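Protein LEC-6 (Caenorhabditis elegans, PDB 3VV1) is a galectin that binds galactose-containing glycans, here a galactose-fucose saccharide, in a pocket on one sheet of its beta sandwich. Local coordinates at residues N76-F79 / D80-A83; G127-F130 / A131-V134. All blocks are in the same frame, centred on the assembly; numbering follows the deposited sequence.

In the fold
Both contacts are local, and they sit on the two facing antiparallel sheets of the galectin beta sandwich. Contact 1 comes first along the chain, at the turn between strands 71-78 and 83-90 in the sheet that carries the sugar pocket. Contact 2 follows later, within strand 128-134. Their centres lie about 17 Å apart and their nearest atoms about 7 Å, so they do not touch. They are nevertheless related through the interior: Phe130 of contact 2 packs on Phe75 and Val84, which flank the residues of contact 1 in sequence. Asn76, Arg78 and Glu81 of contact 1 line the glycan pocket, whereas a bulge at Phe130-Ala131 interrupts strand 128-134, outermost in the other sheet of this chain.

Contact 1: residues N76-F79 / D80-A83; sequences NARF and DEGA. With FUC (alpha-L-fucopyranose), chain C; GAL (beta-D-galactopyranose), chain B.
Glu81 OE1 is held by two arginines: Arg78 NH1 donates to it at 2.8 Å in a salt bridge, and Arg99 supplies a second one from strand 98-100. The two side chains of Arg78 and Glu81 run alongside each other in the same direction, with their planes turned 61° apart. OE1 lies at the guanidinium edge, in its plane; NH1 reaches it from above the carboxylate plane. Arg78 is extended from CG to NE, with CG anti to the carbonyl carbon (chi1 -58°), which carries the charged end out to the saccharide.

Partners ring the edge of that guanidinium. NE donates to Asn76 OD1 at 2.8 Å, approaching from above the amide plane, and Asn76 ND2 is in turn held by Phe61 O. NH2 reaches GAL O4 at 2.9 Å and bonds weakly to GAL O5, while FUC O3 accepts from NH1 at 2.9 Å and from NH2 at 3.1 Å. The other carboxylate oxygen, Glu81 OE2, accepts a hydrogen bond from FUC O2 at 2.8 Å. These bonds fix the rotation of the guanidinium, and Arg78 thereby reads both sugars at once. Asn76, Arg78 and Glu81 belong to the galectin glycan pocket, which His74, Asn87 and Glu97 complete by bonding the sugars.

In the backbone, Arg78 pairs with Ala83 across the turn: Arg78 N bonds to Ala83 O at 2.8 Å, and Ala83 N returns a bond to Arg78 O at 3.1 Å. Gly82 N adds a weak bond to the same Arg78 O; Gly82 and Ala83 together face Arg78 in a G1 beta bulge, with glycine at positive phi (64°).

Asp80 OD1 sits by Arg78 CB, and its carboxylate forms a salt bridge with Arg60. The turn joins strand 71-78 to strand 83-90, with strand 60-66 beside it and Arg99 of strand 98-100 packing on Arg78 and Ala83.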
ATOM      1  N   ASN A  76     -22.963  -4.958   7.462  1.00  9.03           N
ATOM      2  CA  ASN A  76     -23.566  -3.891   8.313  1.00  9.41           C
ATOM      3  C   ASN A  76     -23.891  -4.465   9.695  1.00  9.73           C
ATOM      4  O   ASN A  76     -24.763  -5.312   9.841  1.00 11.32           O
ATOM      5  CB  ASN A  76     -24.834  -3.455   7.603  1.00 11.42           C
ATOM      6  CG  ASN A  76     -25.489  -2.164   8.171  1.00 11.23           C
ATOM      7  OD1 ASN A  76     -26.665  -1.928   7.895  1.00 12.83           O
ATOM      8  ND2 ASN A  76     -24.740  -1.300   8.881  1.00 11.53           N
ATOM      9  N   ALA A  77     -23.156  -4.022  10.689  1.00 10.37           N
ATOM     10  CA  ALA A  77     -23.460  -4.361  12.067  1.00  9.82           C
ATOM     11  C   ALA A  77     -24.562  -3.417  12.551  1.00 11.97           C
ATOM     12  O   ALA A  77     -24.409  -2.212  12.467  1.00 12.03           O
ATOM     13  CB  ALA A  77     -22.178  -4.151  12.916  1.00 10.19           C
ATOM     14  N   ARG A  78     -25.638  -3.971  13.110  1.00 12.54           N
ATOM     15  CA  ARG A  78     -26.800  -3.176  13.545  1.00 12.97           C
ATOM     16  C   ARG A  78     -27.085  -3.460  15.029  1.00 15.44           C
ATOM     17  O   ARG A  78     -27.647  -4.514  15.391  1.00 16.82           O
ATOM     18  CB  ARG A  78     -28.027  -3.549  12.674  1.00 14.51           C
ATOM     19  CG  ARG A  78     -27.780  -3.312  11.183  1.00 13.18           C
ATOM     20  CD  ARG A  78     -29.072  -3.583  10.432  1.00 13.26           C
ATOM     21  NE  ARG A  78     -28.921  -3.231   9.019  1.00 14.98           N
ATOM     22  CZ  ARG A  78     -29.915  -3.289   8.136  1.00 14.84           C
ATOM     23  NH1 ARG A  78     -31.137  -3.708   8.525  1.00 17.62           N
ATOM     24  NH2 ARG A  78     -29.713  -2.924   6.874  1.00 15.27           N
ATOM     25  N   PHE A  79     -26.714  -2.530  15.894  1.00 15.38           N
ATOM     26  CA  PHE A  79     -27.023  -2.669  17.323  1.00 16.51           C
ATOM     27  C   PHE A  79     -28.495  -2.357  17.601  1.00 19.05           C
ATOM     28  O   PHE A  79     -29.037  -2.795  18.605  1.00 24.40           O
ATOM     29  CB  PHE A  79     -26.056  -1.778  18.117  1.00 17.36           C
ATOM     30  CG  PHE A  79     -24.630  -2.222  17.968  1.00 17.04           C
ATOM     31  CD1 PHE A  79     -24.142  -3.311  18.708  1.00 17.34           C
ATOM     32  CD2 PHE A  79     -23.765  -1.608  17.007  1.00 16.13           C
ATOM     33  CE1 PHE A  79     -22.826  -3.743  18.498  1.00 17.48           C
ATOM     34  CE2 PHE A  79     -22.445  -2.044  16.810  1.00 15.30           C
ATOM     35  CZ  PHE A  79     -21.975  -3.132  17.564  1.00 17.01           C
ATOM     36  N   ASP A  80     -29.153  -1.611  16.702  1.00 19.38           N
ATOM     37  CA  ASP A  80     -30.558  -1.293  16.898  1.00 22.03           C
ATOM     38  C   ASP A  80     -31.409  -2.543  16.600  1.00 20.25           C
ATOM     39  O   ASP A  80     -32.391  -2.801  17.289  1.00 25.31           O
ATOM     40  CB  ASP A  80     -30.999  -0.089  16.017  1.00 22.11           C
ATOM     41  CG  ASP A  80     -30.826  -0.356  14.498  1.00 20.24           C
ATOM     42  OD1 ASP A  80     -29.827  -1.029  14.106  1.00 20.52           O
ATOM     43  OD2 ASP A  80     -31.674   0.118  13.729  1.00 24.17           O
ATOM     44  N   GLU A  81     -31.002  -3.305  15.591  1.00 19.30           N
ATOM     45  CA  GLU A  81     -31.731  -4.538  15.214  1.00 20.12           C
ATOM     46  C   GLU A  81     -31.157  -5.826  15.850  1.00 19.38           C
ATOM     47  O   GLU A  81     -31.804  -6.881  15.777  1.00 24.34           O
ATOM     48  CB  GLU A  81     -31.827  -4.714  13.711  1.00 19.67           C
ATOM     49  CG  GLU A  81     -32.634  -3.616  13.044  1.00 20.14           C
ATOM     50  CD  GLU A  81     -32.870  -3.827  11.575  1.00 18.96           C
ATOM     51  OE1 GLU A  81     -32.165  -4.606  10.932  1.00 19.69           O
ATOM     52  OE2 GLU A  81     -33.771  -3.181  11.077  1.00 24.06           O
ATOM     53  N   GLY A  82     -29.974  -5.771  16.459  1.00 19.02           N
ATOM     54  CA  GLY A  82     -29.321  -6.980  16.998  1.00 19.87           C
ATOM     55  C   GLY A  82     -28.957  -7.983  15.895  1.00 17.54           C
ATOM     56  O   GLY A  82     -29.197  -9.179  16.040  1.00 22.55           O
ATOM     57  N   ALA A  83     -28.329  -7.497  14.815  1.00 15.82           N
ATOM     58  CA  ALA A  83     -28.015  -8.357  13.690  1.00 15.17           C
ATOM     59  C   ALA A  83     -26.868  -7.820  12.919  1.00 13.90           C
ATOM     60  O   ALA A  83     -26.579  -6.612  12.993  1.00 14.14           O
ATOM     61  CB  ALA A  83     -29.214  -8.453  12.753  1.00 16.86           C
TER
HETATM   62  C1  FUC C   1     -34.750  -1.172   7.283  1.00 35.91           C
HETATM   63  C2  FUC C   1     -33.890  -2.515   7.314  1.00 26.92           C
HETATM   64  C3  FUC C   1     -33.687  -3.091   5.875  1.00 23.49           C
HETATM   65  C4  FUC C   1     -33.422  -2.008   4.791  1.00 22.93           C
HETATM   66  C5  FUC C   1     -34.682  -1.146   4.590  1.00 27.81           C
HETATM   67  C6  FUC C   1     -34.320  -0.102   3.551  1.00 31.79           C
HETATM   68  O1  FUC C   1     -35.873  -1.265   8.146  1.00 51.85           O
HETATM   69  O2  FUC C   1     -34.299  -3.575   8.362  1.00 30.97           O
HETATM   70  O3  FUC C   1     -32.564  -3.886   5.997  1.00 19.56           O
HETATM   71  O4  FUC C   1     -32.260  -1.122   5.206  1.00 20.20           O
HETATM   72  O5  FUC C   1     -34.990  -0.512   5.892  1.00 38.81           O
HETATM   73  C1  GAL B   2     -31.205  -0.894   4.286  1.00 18.10           C
HETATM   74  C2  GAL B   2     -30.265   0.191   4.894  1.00 17.60           C
HETATM   75  C3  GAL B   2     -29.049   0.340   4.058  1.00 16.32           C
HETATM   76  C4  GAL B   2     -28.395  -1.036   3.858  1.00 15.07           C
HETATM   77  C5  GAL B   2     -29.447  -2.007   3.301  1.00 15.95           C
HETATM   78  C6  GAL B   2     -28.845  -3.412   3.060  1.00 14.44           C
HETATM   79  O2  GAL B   2     -30.970   1.411   4.933  1.00 21.79           O
HETATM   80  O3  GAL B   2     -28.089   1.186   4.748  1.00 17.75           O
HETATM   81  O4  GAL B   2     -27.872  -1.519   5.117  1.00 14.00           O
HETATM   82  O5  GAL B   2     -30.501  -2.135   4.187  1.00 14.91           O
HETATM   83  O6  GAL B   2     -29.875  -4.275   2.543  1.00 15.82           O

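Contact 2: residues G127-F130 / A131-V134; sequences GAHF and ADFV
His129 NE2 donates a nearly straight hydrogen bond to Asp132 OD1, 2.8 Å long with an N-H...O angle of 171°. The oxygen lies at the edge of the imidazole, in its plane, but the histidine comes to it from above the carboxylate plane, and the two flat groups stand 86° apart. CG of His129 is anti to the backbone N (chi1 -177°), which lays the ring along the strand and over the backbone of Ala131.

Van der Waals contact fills in beneath. His129 CE1 rests 3.5 Å from Ala131 C, and Ala131 N lies under one face of the ring, offset toward its rim. Among apolar groups, Phe130 CD2 meets Ala131 CB at 3.7 Å, and the phenyl ring packs further on Ile123 and Val125 and on Phe75 and Val84 of the facing sheet.

In the backbone, Phe130 and Ala131 both face Ile123, forming a classic beta bulge in strand 128-134 of the hairpin it makes with strand 120-125.

Asp132 OD1 also bonds Ser122 OG, and the His129 ring meets Phe124 edge-to-face. The carboxylate thus links side chains of both hairpin strands across the bulge, and its negative charge would probably favour a protonated imidazole.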
ATOM      1  N   GLY A 127     -10.587 -14.284  15.009  1.00 11.87           N
ATOM      2  CA  GLY A 127      -9.975 -15.530  14.490  1.00 12.96           C
ATOM      3  C   GLY A 127     -10.972 -16.646  14.155  1.00 14.78           C
ATOM      4  O   GLY A 127     -10.603 -17.616  13.443  1.00 18.25           O
ATOM      5  N   ALA A 128     -12.217 -16.541  14.661  1.00 13.18           N
ATOM      6  CA  ALA A 128     -13.217 -17.604  14.443  1.00 14.25           C
ATOM      7  C   ALA A 128     -14.072 -17.286  13.230  1.00 12.66           C
ATOM      8  O   ALA A 128     -14.439 -16.118  12.962  1.00 11.72           O
ATOM      9  CB  ALA A 128     -14.124 -17.762  15.635  1.00 17.70           C
ATOM     10  N   HIS A 129     -14.379 -18.312  12.456  1.00 13.81           N
ATOM     11  CA  HIS A 129     -15.256 -18.099  11.314  1.00 12.02           C
ATOM     12  C   HIS A 129     -16.615 -17.597  11.768  1.00 12.63           C
ATOM     13  O   HIS A 129     -17.231 -18.163  12.678  1.00 15.29           O
ATOM     14  CB  HIS A 129     -15.429 -19.393  10.525  1.00 13.57           C
ATOM     15  CG  HIS A 129     -16.258 -19.222   9.297  1.00 12.88           C
ATOM     16  ND1 HIS A 129     -17.619 -19.474   9.259  1.00 14.20           N
ATOM     17  CD2 HIS A 129     -15.895 -18.784   8.024  1.00 14.09           C
ATOM     18  CE1 HIS A 129     -18.060 -19.191   8.005  1.00 15.19           C
ATOM     19  NE2 HIS A 129     -17.018 -18.793   7.256  1.00 14.01           N
ATOM     20  N   PHE A 130     -17.072 -16.526  11.135  1.00 11.07           N
ATOM     21  CA  PHE A 130     -18.375 -15.915  11.471  1.00 11.78           C
ATOM     22  C   PHE A 130     -19.405 -16.196  10.373  1.00 10.81           C
ATOM     23  O   PHE A 130     -20.528 -16.661  10.669  1.00 12.98           O
ATOM     24  CB  PHE A 130     -18.189 -14.403  11.683  1.00 12.44           C
ATOM     25  CG  PHE A 130     -19.493 -13.674  11.782  1.00 11.50           C
ATOM     26  CD1 PHE A 130     -20.357 -13.888  12.872  1.00 13.08           C
ATOM     27  CD2 PHE A 130     -19.873 -12.808  10.778  1.00 12.06           C
ATOM     28  CE1 PHE A 130     -21.571 -13.231  12.933  1.00 12.34           C
ATOM     29  CE2 PHE A 130     -21.130 -12.205  10.810  1.00 12.92           C
ATOM     30  CZ  PHE A 130     -21.961 -12.399  11.921  1.00 11.63           C
ATOM     31  N   ALA A 131     -19.065 -15.894   9.112  1.00 11.30           N
ATOM     32  CA  ALA A 131     -20.049 -16.129   8.044  1.00 10.68           C
ATOM     33  C   ALA A 131     -19.332 -16.152   6.715  1.00 10.16           C
ATOM     34  O   ALA A 131     -18.283 -15.542   6.570  1.00 11.47           O
ATOM     35  CB  ALA A 131     -21.080 -14.982   8.004  1.00 12.96           C
ATOM     36  N   ASP A 132     -19.925 -16.830   5.753  1.00 11.15           N
ATOM     37  CA  ASP A 132     -19.557 -16.685   4.359  1.00 10.68           C
ATOM     38  C   ASP A 132     -20.562 -15.804   3.623  1.00 11.28           C
ATOM     39  O   ASP A 132     -21.793 -15.793   3.951  1.00 13.05           O
ATOM     40  CB  ASP A 132     -19.569 -18.043   3.687  1.00 14.16           C
ATOM     41  CG  ASP A 132     -18.269 -18.818   3.897  1.00 13.34           C
ATOM     42  OD1 ASP A 132     -17.301 -18.338   4.514  1.00 14.66           O
ATOM     43  OD2 ASP A 132     -18.230 -19.964   3.382  1.00 18.78           O
ATOM     44  N   PHE A 133     -20.053 -15.062   2.621  1.00 11.29           N
ATOM     45  CA  PHE A 133     -20.922 -14.316   1.721  1.00  9.82           C
ATOM     46  C   PHE A 133     -20.555 -14.786   0.319  1.00  9.64           C
ATOM     47  O   PHE A 133     -19.414 -14.661  -0.101  1.00 10.53           O
ATOM     48  CB  PHE A 133     -20.651 -12.804   1.855  1.00 12.03           C
ATOM     49  CG  PHE A 133     -21.511 -11.971   0.956  1.00 11.38           C
ATOM     50  CD1 PHE A 133     -22.847 -11.825   1.233  1.00 12.03           C
ATOM     51  CD2 PHE A 133     -20.971 -11.372  -0.189  1.00 14.93           C
ATOM     52  CE1 PHE A 133     -23.653 -11.035   0.399  1.00 13.80           C
ATOM     53  CE2 PHE A 133     -21.757 -10.584  -1.014  1.00 14.88           C
ATOM     54  CZ  PHE A 133     -23.113 -10.429  -0.730  1.00 16.11           C
ATOM     55  N   VAL A 134     -21.516 -15.289  -0.426  1.00 10.15           N
ATOM     56  CA  VAL A 134     -21.255 -15.717  -1.806  1.00  9.92           C
ATOM     57  C   VAL A 134     -21.457 -14.494  -2.695  1.00 10.82           C
ATOM     58  O   VAL A 134     -22.614 -13.984  -2.804  1.00 12.96           O
ATOM     59  CB  VAL A 134     -22.219 -16.864  -2.183  1.00 12.47           C
ATOM     60  CG1 VAL A 134     -22.092 -17.186  -3.675  1.00 15.53           C
ATOM     61  CG2 VAL A 134     -21.970 -18.114  -1.321  1.00 14.45           C
TER